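Local coordinates for protein probable benzoylformate decarboxylase (Rhodococcus jostii, PDB 7ORX) that belongs to the thiamine diphosphate-dependent enzymes of three alpha/beta domains and binds thiamine diphosphate between two subunits of a four-chain assembly, at residues E50-L54 / L69-H73; G59-T64 / G415-S420; K229-P233 / R337-P341; S239-C243 / Y398-A402; D345-A349 / S388-L392. All coordinates share one frame; numbering follows the deposited sequence.

The five contacts run from one cofactor-binding sheet, through the middle of the chain, to the outer side of the central domain. Contacts 1 and 2 share helix 50-64, with centres about 15 Å apart; the first ties it to strand 68-73, the second to helix 409-418 of the C-terminal part. Contact 4 touches contact 2 and brings a central-domain loop onto strand 398-399. Contact 5, nested in the loop closed by contact 4, meets it at Leu-392. Contact 3 lies farthest out, about 46 Å between centres from contact 1, and its second segment nearly runs into contact 5. Contact 2 thus joins the N- and C-terminal domains, contact 4 the central and C-terminal domains.

Contact 1 (E50-L54 / L69-H73); sequences EGAVL and LVNLH. With TPP (thiamine diphosphate), chain K.
Glu-50 and Leu-72 meet where helix 50-64, the connecting helix of a beta-alpha-beta crossover, packs on strand 68-73 of the N-terminal parallel sheet. The two run antiparallel, their axes 171° apart. CG of Glu-50 rests 3.8 Å from CD2 of Leu-72. Behind it Val-53 CG1 lies 3.9 Å from Val-70 CG1, and the side chains of Leu-54 and Leu-72 cross at about a right angle, their CD1 atoms meeting. Branched aliphatic residues suit this layer because their short, broad ends fill the gap between helix and sheet without polar groups to satisfy. The carboxylate of Glu-50 leaves this greasy layer because its chain bends at chi2 (82°), and OE2 ends 2.7 Å from N1' of thiamine diphosphate, the pairing of glutamate and aminopyrimidine expected in this family. OE1 is held by Asn-80, which helps to fix the carboxylate's rotation, while ND1 of His-73 is bonded to Glu-31. The second subunit supplies further cofactor ligands, among them Ser-433 and Gly-432 of that chain. One face of the His-73 ring lies under C7' of the cofactor, offset toward the rim. A water joins the two segments, donating to Glu-50 OE2 at 2.9 Å and accepting from His-73 N at 2.7 Å.

Contact 2 (G59-T64 / G415-S420); sequences GYSLVT and GAQLAS
Tyr-60 turns an edge of its ring toward Gly-415, whose O lies near the ring plane, 3.6 Å from CD2. Over one face sits the methyl CG2 of Thr-64, from the next turn of the same helix and offset toward the rim, whereas Ala-419 approaches obliquely, its CB 3.5 Å from CD2. Leu-418 adds its CG, 4.1 Å from CE2. The phenol can lie along the neighbouring helix because CG stands anti to the backbone N (chi1 -173°). Two glycines make the approach possible: with no side chain on either, Gly-59 C comes within 4.1 Å of Gly-415 C, so the helices meet backbone to backbone. Val-63 fills the next position, one branch on each neighbour, with CG2 3.7 Å from Ala-416 CB and CG1 beside Ser-420 OG. Small alanines suit such a close crossing. Thr-64 OG1 donates to Tyr-60 O at 3.1 Å, from the face of that carbonyl plane opposite to Thr-64 N, and is also bonded to Glu-66 N after the helix. The whole forms a helix-to-helix joint between the N- and C-terminal domains: helix 50-64 and helix 409-418 press together, while Tyr-60 and Leu-418 both reach Arg-43 of strand 43-46 and Phe-24 of strand 22-25.

Contact 3 (K229-P233 / R337-P341); sequences KLRAP and RSPLP
A Schellman motif ends helix 220-230 of the central, Rossmann-like domain; Leu-230 at its end and Arg-231, the first residue beyond it, lie against Arg-337 in the long loop that follows helix 321-331. Arg-231 leaves the helix with positive phi, and the carbonyl of Leu-230 at the helix end is taken by the loop: Arg-337 NH2 donates to Leu-230 O over 2.9 Å, almost straight (174°) and in the guanidinium plane. The carbonyls at a helix C terminus carry partial negative charge, so an arginine is probably welcome there. The other N-H side of the same guanidinium is used too, since NH1 bonds to Ala-203 O. In return the side chain of Arg-231, bent at chi2 (87°), brings NE to Arg-337 O at 3.2 Å, a more bent bond of 141°. Its NH1 turns back to Glu-228 O in the last turn of the helix. Each arginine thus donates to a backbone oxygen of the other segment, and their aliphatic parts pack, CB to CB at 3.8 Å. Long flexible chains suit this partly exposed place, where the ends can span from loop to helix. Leu-340 lays its CD1 over the backbone that leaves the helix, and also touches Ser-251 and Arg-253. That CD1 rests 3.5 Å from Arg-231 O and 4.3 Å from CD of Pro-233.

Contact 4 (S239-C243 / Y398-A402); sequences SPSRC and YYFPA
Pro-240 begins the contact with its backbone: its O lies 3.7 Å from CB of Phe-400 and, farther off, at the edge of the Tyr-398 ring. Ser-241 comes next and carries the one hydrogen bond between the segments, its O accepting from Phe-400 N at 2.9 Å and 145°. The same oxygen receives a CA-H...O contact from Tyr-399. The small side chain of Ser-241 lets its CB lie beside Ala-402 CB, 3.7 Å away. Arg-242 answers with its own CA-H, directed at Tyr-398 O. Its side chain runs alongside Tyr-399, pointing the same way, so that Tyr-399 CE1 stands 3.5 Å above one face of the guanidinium plane, near its rim; the two planes are 59° apart, and the ring meets the group with its edge. Asp-215 forms a salt bridge to NE that probably balances the charge of this buried arginine. Cys-243 ends the walk, its short side chain packing on the base of Tyr-398, CB to CB at 3.7 Å. The side chain of Phe-400 is about 8 Å from a bound thiamine diphosphate. The contact lays a loop of the central Rossmann-like domain along strand 398-399, at the edge of this chain's C-terminal parallel sheet, and the residues after it, an interdomain seam of the three-domain thiamine diphosphate enzyme fold.

Contact 5 (D345-A349 / S388-L392); sequences DFEEA and SQMDL
Phe-346 and Gln-389 bury the most surface here, with Glu-347 adding less. The phenyl ring of Phe-346 is set edge-on against the segment that leaves helix 383-389. CG lies anti to the carbonyl carbon (chi1 -72°), which sends the ring across that backbone. CD1 comes 3.5 Å from Ser-388 O, which lies in the ring plane, and CE1 sits 3.8 Å from Gln-389 C; the backbone O of Met-390 is also at the edge. The C-H groups of an aromatic rim are slightly positive, so they suit carbonyl oxygens better than the ring face would. Beyond them CZ meets CB of Asp-391 at 4.1 Å, the two side chains crossing at about a right angle. Two arginines, Arg-248 and Arg-366, make cation-pi contacts with the ring, and Arg-366 also bonds to Gln-389 O, so it probably helps to position both partners. Gln-389 points away at its start, then bends at chi2 (67°) so that its amide swings back. OE1 comes 4.0 Å from Phe-346 CB. It also lies 3.3 Å from Glu-347 O, but this is no hydrogen bond, both atoms being acceptors; OE1 has its partner elsewhere. Glu-347 takes part mainly through this backbone O, its charged side chain being exposed to solvent. Joined in this way are the loop that leads from helix 321-331 to helix 358-368 and the end of helix 383-389. A long connection of this kind, lying over the C-terminal domain, links the central and C-terminal domains in three-domain thiamine diphosphate enzymes.

Contact 1 (E50-L54 / L69-H73)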
# COMPACT_ATOMS: atom_id res chain seq x y z
N GLU C 50 -1.06 -24.04 -3.60
CA GLU C 50 -2.09 -22.98 -3.71
C GLU C 50 -2.09 -22.42 -5.12
O GLU C 50 -3.15 -22.02 -5.60
CB GLU C 50 -1.83 -21.90 -2.68
CG GLU C 50 -2.05 -22.37 -1.26
CD GLU C 50 -0.93 -23.16 -0.56
OE1 GLU C 50 0.15 -23.45 -1.20
OE2 GLU C 50 -1.13 -23.51 0.65
N GLY C 51 -0.93 -22.36 -5.76
CA GLY C 51 -0.82 -21.91 -7.16
C GLY C 51 -1.58 -22.82 -8.11
O GLY C 51 -2.28 -22.32 -9.03
N ALA C 52 -1.51 -24.12 -7.88
CA ALA C 52 -2.30 -25.12 -8.60
C ALA C 52 -3.79 -24.90 -8.30
O ALA C 52 -4.57 -24.84 -9.26
CB ALA C 52 -1.84 -26.50 -8.21
N VAL C 53 -4.15 -24.78 -7.02
CA VAL C 53 -5.56 -24.54 -6.61
C VAL C 53 -6.13 -23.38 -7.43
O VAL C 53 -7.22 -23.43 -7.97
CB VAL C 53 -5.62 -24.19 -5.12
CG1 VAL C 53 -6.93 -23.53 -4.72
CG2 VAL C 53 -5.32 -25.40 -4.26
N LEU C 54 -5.36 -22.33 -7.47
CA LEU C 54 -5.91 -21.07 -7.94
C LEU C 54 -5.96 -21.11 -9.47
O LEU C 54 -6.99 -20.68 -10.04
CB LEU C 54 -5.05 -19.95 -7.38
CG LEU C 54 -5.71 -18.62 -7.55
CD1 LEU C 54 -5.69 -17.86 -6.24
CD2 LEU C 54 -5.07 -17.88 -8.73
N LEU C 69 -15.16 -19.79 -6.44
CA LEU C 69 -14.71 -19.57 -5.04
C LEU C 69 -13.40 -20.31 -4.81
O LEU C 69 -13.31 -21.48 -5.13
CB LEU C 69 -15.80 -20.06 -4.08
CG LEU C 69 -15.55 -19.79 -2.60
CD1 LEU C 69 -15.39 -18.30 -2.30
CD2 LEU C 69 -16.71 -20.34 -1.78
N VAL C 70 -12.44 -19.66 -4.20
CA VAL C 70 -11.16 -20.28 -3.78
C VAL C 70 -11.04 -20.10 -2.27
O VAL C 70 -11.49 -19.07 -1.81
CB VAL C 70 -10.01 -19.57 -4.52
CG1 VAL C 70 -8.67 -20.07 -4.05
CG2 VAL C 70 -10.19 -19.68 -6.02
N ASN C 71 -10.46 -21.04 -1.53
CA ASN C 71 -10.27 -20.91 -0.07
C ASN C 71 -8.83 -21.31 0.27
O ASN C 71 -8.45 -22.49 0.13
CB ASN C 71 -11.31 -21.73 0.67
CG ASN C 71 -11.20 -21.61 2.18
OD1 ASN C 71 -11.02 -20.51 2.71
ND2 ASN C 71 -11.31 -22.73 2.87
N LEU C 72 -8.03 -20.37 0.75
CA LEU C 72 -6.59 -20.57 0.96
C LEU C 72 -6.26 -20.36 2.44
O LEU C 72 -7.11 -19.85 3.18
CB LEU C 72 -5.84 -19.55 0.12
CG LEU C 72 -6.07 -19.66 -1.38
CD1 LEU C 72 -5.43 -18.48 -2.11
CD2 LEU C 72 -5.53 -20.97 -1.91
N HIS C 73 -5.03 -20.68 2.81
CA HIS C 73 -4.56 -20.70 4.20
C HIS C 73 -3.68 -19.48 4.51
O HIS C 73 -2.50 -19.52 4.17
CB HIS C 73 -3.82 -21.99 4.54
CG HIS C 73 -3.25 -21.93 5.91
ND1 HIS C 73 -4.06 -21.78 7.05
CD2 HIS C 73 -1.97 -21.86 6.33
CE1 HIS C 73 -3.30 -21.69 8.12
NE2 HIS C 73 -2.01 -21.74 7.70
N1' TPP K . -0.47 -24.47 3.04
C2' TPP K . 0.65 -23.83 3.42
CM2 TPP K . 1.46 -23.16 2.37
N3' TPP K . 1.10 -23.75 4.68
C4' TPP K . 0.37 -24.35 5.63
N4' TPP K . 0.82 -24.24 6.89
C5' TPP K . -0.81 -25.06 5.33
C6' TPP K . -1.19 -25.07 4.00
C7' TPP K . -1.63 -25.75 6.40
N3 TPP K . -0.94 -26.90 6.99
C2 TPP K . -0.21 -26.81 8.10
S1 TPP K . -0.09 -28.33 8.86
C5 TPP K . -0.55 -29.10 7.37
C4 TPP K . -1.01 -28.20 6.47
CM4 TPP K . -1.52 -28.51 5.09
C6 TPP K . -0.40 -30.59 7.20
C7 TPP K . 0.89 -30.99 6.49
O7 TPP K . 0.93 -32.44 6.35
PA TPP K . 2.29 -33.26 6.60
O1A TPP K . 3.46 -32.46 6.13
O2A TPP K . 1.95 -34.60 6.05
O3A TPP K . 2.48 -33.34 8.19
PB TPP K . 1.81 -34.31 9.27
O1B TPP K . 2.91 -34.78 10.19
O2B TPP K . 0.81 -33.44 9.97
O3B TPP K . 1.17 -35.42 8.48
O HOH W 1 -3.86 -22.66 1.32

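Contact 2 (G59-T64 / G415-S420)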
# COMPACT_ATOMS: atom_id res chain seq x y z
N GLY C 59 -9.06 -21.88 -14.59
CA GLY C 59 -9.52 -22.65 -15.74
C GLY C 59 -11.00 -22.91 -15.65
O GLY C 59 -11.72 -22.79 -16.66
N TYR C 60 -11.46 -23.28 -14.47
CA TYR C 60 -12.89 -23.61 -14.25
C TYR C 60 -13.73 -22.36 -14.60
O TYR C 60 -14.75 -22.43 -15.29
CB TYR C 60 -13.09 -24.07 -12.81
CG TYR C 60 -14.48 -24.57 -12.56
CD1 TYR C 60 -15.47 -23.70 -12.15
CD2 TYR C 60 -14.80 -25.90 -12.73
CE1 TYR C 60 -16.76 -24.14 -11.95
CE2 TYR C 60 -16.09 -26.36 -12.53
CZ TYR C 60 -17.07 -25.47 -12.10
OH TYR C 60 -18.33 -25.91 -11.88
N SER C 61 -13.25 -21.21 -14.15
CA SER C 61 -13.91 -19.92 -14.37
C SER C 61 -13.95 -19.54 -15.85
O SER C 61 -14.96 -19.04 -16.32
CB SER C 61 -13.24 -18.88 -13.56
OG SER C 61 -13.59 -17.60 -14.06
N LEU C 62 -12.85 -19.73 -16.55
CA LEU C 62 -12.73 -19.31 -17.97
C LEU C 62 -13.73 -20.08 -18.83
O LEU C 62 -14.32 -19.51 -19.74
CB LEU C 62 -11.30 -19.55 -18.44
CG LEU C 62 -10.29 -18.54 -17.91
CD1 LEU C 62 -8.86 -19.06 -17.99
CD2 LEU C 62 -10.41 -17.26 -18.67
N VAL C 63 -13.94 -21.35 -18.53
CA VAL C 63 -14.84 -22.16 -19.37
C VAL C 63 -16.28 -21.74 -19.10
O VAL C 63 -17.01 -21.57 -20.10
CB VAL C 63 -14.61 -23.65 -19.14
CG1 VAL C 63 -15.70 -24.45 -19.83
CG2 VAL C 63 -13.22 -24.08 -19.58
N THR C 64 -16.64 -21.55 -17.83
CA THR C 64 -18.04 -21.33 -17.40
C THR C 64 -18.43 -19.87 -17.61
O THR C 64 -19.60 -19.64 -17.93
CB THR C 64 -18.25 -21.70 -15.93
OG1 THR C 64 -17.40 -20.87 -15.14
CG2 THR C 64 -17.93 -23.14 -15.60
N GLY C 415 -8.82 -27.84 -14.34
CA GLY C 415 -10.02 -27.09 -13.96
C GLY C 415 -10.98 -26.96 -15.12
O GLY C 415 -12.17 -27.13 -14.91
N ALA C 416 -10.47 -26.67 -16.30
CA ALA C 416 -11.28 -26.51 -17.53
C ALA C 416 -12.04 -27.81 -17.80
O ALA C 416 -13.19 -27.78 -18.24
CB ALA C 416 -10.36 -26.17 -18.69
N GLN C 417 -11.38 -28.93 -17.55
CA GLN C 417 -11.97 -30.23 -17.86
C GLN C 417 -13.11 -30.48 -16.88
O GLN C 417 -14.20 -30.82 -17.35
CB GLN C 417 -10.96 -31.37 -17.80
CG GLN C 417 -11.57 -32.68 -18.24
CD GLN C 417 -12.02 -32.63 -19.68
OE1 GLN C 417 -11.25 -32.93 -20.58
NE2 GLN C 417 -13.26 -32.24 -19.89
N LEU C 418 -12.89 -30.24 -15.60
CA LEU C 418 -13.93 -30.34 -14.53
C LEU C 418 -15.17 -29.54 -14.90
O LEU C 418 -16.26 -29.94 -14.56
CB LEU C 418 -13.32 -29.85 -13.22
CG LEU C 418 -14.23 -29.98 -12.02
CD1 LEU C 418 -14.67 -31.42 -11.82
CD2 LEU C 418 -13.58 -29.40 -10.78
N ALA C 419 -15.00 -28.41 -15.57
CA ALA C 419 -16.08 -27.49 -15.97
C ALA C 419 -16.72 -27.96 -17.27
O ALA C 419 -17.75 -27.39 -17.64
CB ALA C 419 -15.52 -26.11 -16.16
N SER C 420 -16.04 -28.83 -18.00
CA SER C 420 -16.35 -29.15 -19.42
C SER C 420 -16.81 -30.60 -19.52
O SER C 420 -16.03 -31.46 -19.88
CB SER C 420 -15.21 -28.83 -20.34
OG SER C 420 -15.49 -27.63 -21.04

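Contact 3 (K229-P233 / R337-P341)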
# COMPACT_ATOMS: atom_id res chain seq x y z
N LYS C 229 -19.43 -9.23 -43.60
CA LYS C 229 -20.10 -8.03 -44.17
C LYS C 229 -19.06 -7.05 -44.72
O LYS C 229 -19.35 -6.42 -45.75
CB LYS C 229 -20.95 -7.32 -43.10
CG LYS C 229 -22.10 -8.17 -42.60
CD LYS C 229 -23.42 -7.46 -42.62
CE LYS C 229 -24.59 -8.39 -42.34
NZ LYS C 229 -25.60 -7.67 -41.54
N LEU C 230 -17.93 -6.89 -44.05
CA LEU C 230 -16.86 -5.94 -44.47
C LEU C 230 -15.85 -6.61 -45.39
O LEU C 230 -14.91 -5.91 -45.78
CB LEU C 230 -16.15 -5.42 -43.22
CG LEU C 230 -16.98 -4.49 -42.34
CD1 LEU C 230 -16.17 -4.13 -41.11
CD2 LEU C 230 -17.40 -3.24 -43.11
N ARG C 231 -16.00 -7.90 -45.69
CA ARG C 231 -14.99 -8.67 -46.43
C ARG C 231 -13.60 -8.32 -45.88
O ARG C 231 -12.66 -8.11 -46.69
CB ARG C 231 -15.13 -8.39 -47.93
CG ARG C 231 -16.45 -8.91 -48.48
CD ARG C 231 -17.60 -7.90 -48.35
NE ARG C 231 -18.66 -8.20 -49.29
CZ ARG C 231 -19.77 -8.88 -49.05
NH1 ARG C 231 -20.06 -9.30 -47.82
NH2 ARG C 231 -20.60 -9.11 -50.04
N ALA C 232 -13.49 -8.30 -44.56
CA ALA C 232 -12.31 -7.78 -43.85
C ALA C 232 -11.45 -8.93 -43.39
O ALA C 232 -11.96 -9.93 -42.89
CB ALA C 232 -12.73 -6.96 -42.68
N PRO C 233 -10.12 -8.83 -43.54
CA PRO C 233 -9.22 -9.72 -42.85
C PRO C 233 -9.32 -9.54 -41.33
O PRO C 233 -9.63 -8.45 -40.88
CB PRO C 233 -7.84 -9.34 -43.36
CG PRO C 233 -7.98 -8.01 -43.98
CD PRO C 233 -9.42 -7.91 -44.42
N ARG C 337 -16.56 -4.93 -51.93
CA ARG C 337 -15.38 -5.81 -52.02
C ARG C 337 -15.82 -7.23 -52.34
O ARG C 337 -16.90 -7.59 -51.89
CB ARG C 337 -14.70 -5.79 -50.65
CG ARG C 337 -13.42 -4.98 -50.60
CD ARG C 337 -13.49 -3.66 -49.89
NE ARG C 337 -14.00 -3.83 -48.54
CZ ARG C 337 -14.28 -2.84 -47.73
NH1 ARG C 337 -14.06 -1.60 -48.13
NH2 ARG C 337 -14.73 -3.11 -46.51
N SER C 338 -15.00 -8.05 -53.02
CA SER C 338 -15.30 -9.49 -53.27
C SER C 338 -15.13 -10.25 -51.96
O SER C 338 -14.20 -9.96 -51.21
CB SER C 338 -14.45 -10.10 -54.36
OG SER C 338 -14.50 -9.34 -55.56
N PRO C 339 -16.02 -11.22 -51.64
CA PRO C 339 -15.83 -12.10 -50.49
C PRO C 339 -14.46 -12.76 -50.54
O PRO C 339 -14.06 -13.09 -51.59
CB PRO C 339 -16.92 -13.19 -50.66
CG PRO C 339 -18.01 -12.50 -51.45
CD PRO C 339 -17.28 -11.50 -52.34
N LEU C 340 -13.78 -12.94 -49.42
CA LEU C 340 -12.35 -13.38 -49.41
C LEU C 340 -12.26 -14.87 -49.78
O LEU C 340 -13.16 -15.66 -49.49
CB LEU C 340 -11.71 -13.07 -48.05
CG LEU C 340 -11.54 -11.57 -47.74
CD1 LEU C 340 -11.30 -11.32 -46.26
CD2 LEU C 340 -10.44 -10.94 -48.58
N PRO C 341 -11.19 -15.30 -50.49
CA PRO C 341 -11.06 -16.71 -50.88
C PRO C 341 -10.84 -17.62 -49.67
O PRO C 341 -10.36 -17.17 -48.63
CB PRO C 341 -9.87 -16.73 -51.84
CG PRO C 341 -9.09 -15.48 -51.54
CD PRO C 341 -10.09 -14.47 -51.02

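Contact 4 (S239-C243 / Y398-A402)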
# COMPACT_ATOMS: atom_id res chain seq x y z
N SER C 239 -0.01 -11.56 -28.16
CA SER C 239 0.07 -12.25 -26.86
C SER C 239 -1.36 -12.66 -26.49
O SER C 239 -1.87 -12.32 -25.42
CB SER C 239 0.70 -11.35 -25.80
OG SER C 239 1.92 -10.73 -26.24
N PRO C 240 -2.03 -13.46 -27.37
CA PRO C 240 -3.38 -13.92 -27.09
C PRO C 240 -3.43 -14.98 -25.99
O PRO C 240 -2.56 -15.82 -25.87
CB PRO C 240 -3.80 -14.56 -28.41
CG PRO C 240 -2.52 -15.09 -28.99
CD PRO C 240 -1.48 -14.06 -28.60
N SER C 241 -4.48 -14.95 -25.21
CA SER C 241 -4.80 -15.88 -24.12
C SER C 241 -6.04 -16.67 -24.53
O SER C 241 -6.29 -17.64 -23.87
CB SER C 241 -5.03 -15.07 -22.85
OG SER C 241 -5.84 -13.92 -23.15
N ARG C 242 -6.83 -16.19 -25.52
CA ARG C 242 -8.02 -16.91 -26.01
C ARG C 242 -8.07 -16.82 -27.53
O ARG C 242 -7.35 -16.01 -28.10
CB ARG C 242 -9.29 -16.35 -25.38
CG ARG C 242 -9.24 -16.33 -23.86
CD ARG C 242 -10.52 -15.76 -23.25
NE ARG C 242 -11.65 -16.63 -23.48
CZ ARG C 242 -12.65 -16.83 -22.65
NH1 ARG C 242 -12.66 -16.21 -21.48
NH2 ARG C 242 -13.62 -17.67 -22.96
N CYS C 243 -8.88 -17.63 -28.17
CA CYS C 243 -9.07 -17.57 -29.62
C CYS C 243 -10.47 -17.04 -29.90
O CYS C 243 -11.46 -17.70 -29.60
CB CYS C 243 -8.92 -18.93 -30.26
SG CYS C 243 -9.25 -18.86 -32.04
N TYR C 398 -9.38 -22.23 -26.97
CA TYR C 398 -7.96 -21.92 -26.67
C TYR C 398 -7.86 -21.05 -25.40
O TYR C 398 -8.56 -20.04 -25.32
CB TYR C 398 -7.32 -21.20 -27.86
CG TYR C 398 -5.84 -20.92 -27.72
CD1 TYR C 398 -4.91 -21.88 -28.05
CD2 TYR C 398 -5.36 -19.71 -27.25
CE1 TYR C 398 -3.56 -21.65 -27.93
CE2 TYR C 398 -3.99 -19.47 -27.11
CZ TYR C 398 -3.10 -20.45 -27.46
OH TYR C 398 -1.75 -20.27 -27.33
N TYR C 399 -7.01 -21.45 -24.47
CA TYR C 399 -6.58 -20.66 -23.30
C TYR C 399 -5.05 -20.75 -23.21
O TYR C 399 -4.49 -21.79 -23.37
CB TYR C 399 -7.26 -21.15 -22.01
CG TYR C 399 -8.75 -21.12 -22.13
CD1 TYR C 399 -9.45 -19.97 -21.96
CD2 TYR C 399 -9.46 -22.24 -22.48
CE1 TYR C 399 -10.83 -19.91 -22.11
CE2 TYR C 399 -10.83 -22.21 -22.65
CZ TYR C 399 -11.52 -21.05 -22.45
OH TYR C 399 -12.85 -21.09 -22.62
N PHE C 400 -4.41 -19.61 -22.96
CA PHE C 400 -2.95 -19.45 -22.74
C PHE C 400 -2.82 -18.43 -21.60
O PHE C 400 -3.58 -17.49 -21.51
CB PHE C 400 -2.30 -19.02 -24.06
CG PHE C 400 -0.82 -18.75 -23.98
CD1 PHE C 400 -0.34 -17.62 -23.37
CD2 PHE C 400 0.10 -19.66 -24.47
CE1 PHE C 400 1.03 -17.39 -23.28
CE2 PHE C 400 1.46 -19.44 -24.36
CZ PHE C 400 1.93 -18.31 -23.74
N PRO C 401 -1.82 -18.56 -20.70
CA PRO C 401 -1.71 -17.66 -19.56
C PRO C 401 -1.63 -16.20 -20.00
O PRO C 401 -0.72 -15.86 -20.73
CB PRO C 401 -0.40 -18.09 -18.87
CG PRO C 401 0.32 -18.94 -19.88
CD PRO C 401 -0.77 -19.57 -20.70
N ALA C 402 -2.53 -15.36 -19.48
CA ALA C 402 -2.74 -13.98 -19.98
C ALA C 402 -1.64 -13.04 -19.51
O ALA C 402 -1.57 -11.97 -20.08
CB ALA C 402 -4.12 -13.48 -19.64

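Contact 5 (D345-A349 / S388-L392)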
# COMPACT_ATOMS: atom_id res chain seq x y z
N ASP C 345 -4.51 -24.73 -48.08
CA ASP C 345 -4.43 -26.01 -47.34
C ASP C 345 -3.34 -25.86 -46.27
O ASP C 345 -2.48 -24.97 -46.43
CB ASP C 345 -4.23 -27.17 -48.32
CG ASP C 345 -5.12 -28.34 -47.94
OD1 ASP C 345 -5.74 -28.25 -46.79
OD2 ASP C 345 -5.18 -29.34 -48.76
N PHE C 346 -3.43 -26.61 -45.17
CA PHE C 346 -2.38 -26.59 -44.12
C PHE C 346 -1.04 -27.00 -44.75
O PHE C 346 -1.00 -28.05 -45.46
CB PHE C 346 -2.72 -27.59 -43.01
CG PHE C 346 -3.85 -27.20 -42.11
CD1 PHE C 346 -3.70 -26.13 -41.22
CD2 PHE C 346 -5.05 -27.88 -42.16
CE1 PHE C 346 -4.73 -25.77 -40.38
CE2 PHE C 346 -6.09 -27.50 -41.31
CZ PHE C 346 -5.91 -26.47 -40.40
N GLU C 347 -0.00 -26.19 -44.52
CA GLU C 347 1.41 -26.49 -44.88
C GLU C 347 1.78 -27.91 -44.38
O GLU C 347 1.26 -28.37 -43.33
CB GLU C 347 2.36 -25.44 -44.30
CG GLU C 347 3.79 -25.55 -44.82
CD GLU C 347 4.76 -24.48 -44.36
OE1 GLU C 347 4.33 -23.55 -43.57
OE2 GLU C 347 5.94 -24.54 -44.79
N GLU C 348 2.65 -28.57 -45.15
CA GLU C 348 3.05 -29.98 -44.93
C GLU C 348 3.99 -30.04 -43.73
O GLU C 348 4.75 -29.06 -43.55
CB GLU C 348 3.71 -30.49 -46.21
CG GLU C 348 3.89 -31.99 -46.21
CD GLU C 348 2.59 -32.76 -46.40
OE1 GLU C 348 1.58 -32.45 -45.67
OE2 GLU C 348 2.58 -33.68 -47.30
N ALA C 349 3.93 -31.11 -42.94
CA ALA C 349 4.65 -31.20 -41.64
C ALA C 349 5.54 -32.45 -41.56
O ALA C 349 5.13 -33.42 -40.93
CB ALA C 349 3.67 -31.14 -40.50
N SER C 388 -0.45 -22.04 -37.24
CA SER C 388 -0.30 -22.40 -38.67
C SER C 388 -0.89 -23.79 -38.90
O SER C 388 -1.01 -24.21 -40.04
CB SER C 388 1.15 -22.30 -39.10
OG SER C 388 1.87 -23.41 -38.60
N GLN C 389 -1.31 -24.47 -37.83
CA GLN C 389 -1.55 -25.93 -37.87
C GLN C 389 -2.85 -26.32 -37.14
O GLN C 389 -3.23 -27.45 -37.32
CB GLN C 389 -0.29 -26.57 -37.30
CG GLN C 389 0.07 -27.90 -37.95
CD GLN C 389 0.49 -27.78 -39.40
OE1 GLN C 389 0.04 -28.54 -40.24
NE2 GLN C 389 1.38 -26.86 -39.69
N MET C 390 -3.56 -25.44 -36.42
CA MET C 390 -4.76 -25.89 -35.65
C MET C 390 -6.05 -25.41 -36.30
O MET C 390 -6.01 -24.31 -36.91
CB MET C 390 -4.67 -25.39 -34.21
CG MET C 390 -3.55 -26.08 -33.46
SD MET C 390 -3.89 -27.82 -33.29
CE MET C 390 -4.69 -27.80 -31.69
N ASP C 391 -7.12 -26.21 -36.16
CA ASP C 391 -8.49 -25.92 -36.69
C ASP C 391 -9.45 -25.76 -35.52
O ASP C 391 -10.18 -26.70 -35.21
CB ASP C 391 -9.00 -26.97 -37.69
CG ASP C 391 -10.36 -26.70 -38.33
OD1 ASP C 391 -10.99 -25.65 -38.02
OD2 ASP C 391 -10.80 -27.56 -39.13
N LEU C 392 -9.47 -24.57 -34.94
CA LEU C 392 -10.35 -24.16 -33.81
C LEU C 392 -11.58 -23.48 -34.39
O LEU C 392 -11.40 -22.56 -35.18
CB LEU C 392 -9.56 -23.17 -32.95
CG LEU C 392 -8.55 -23.75 -31.97
CD1 LEU C 392 -7.97 -25.04 -32.45
CD2 LEU C 392 -7.43 -22.77 -31.70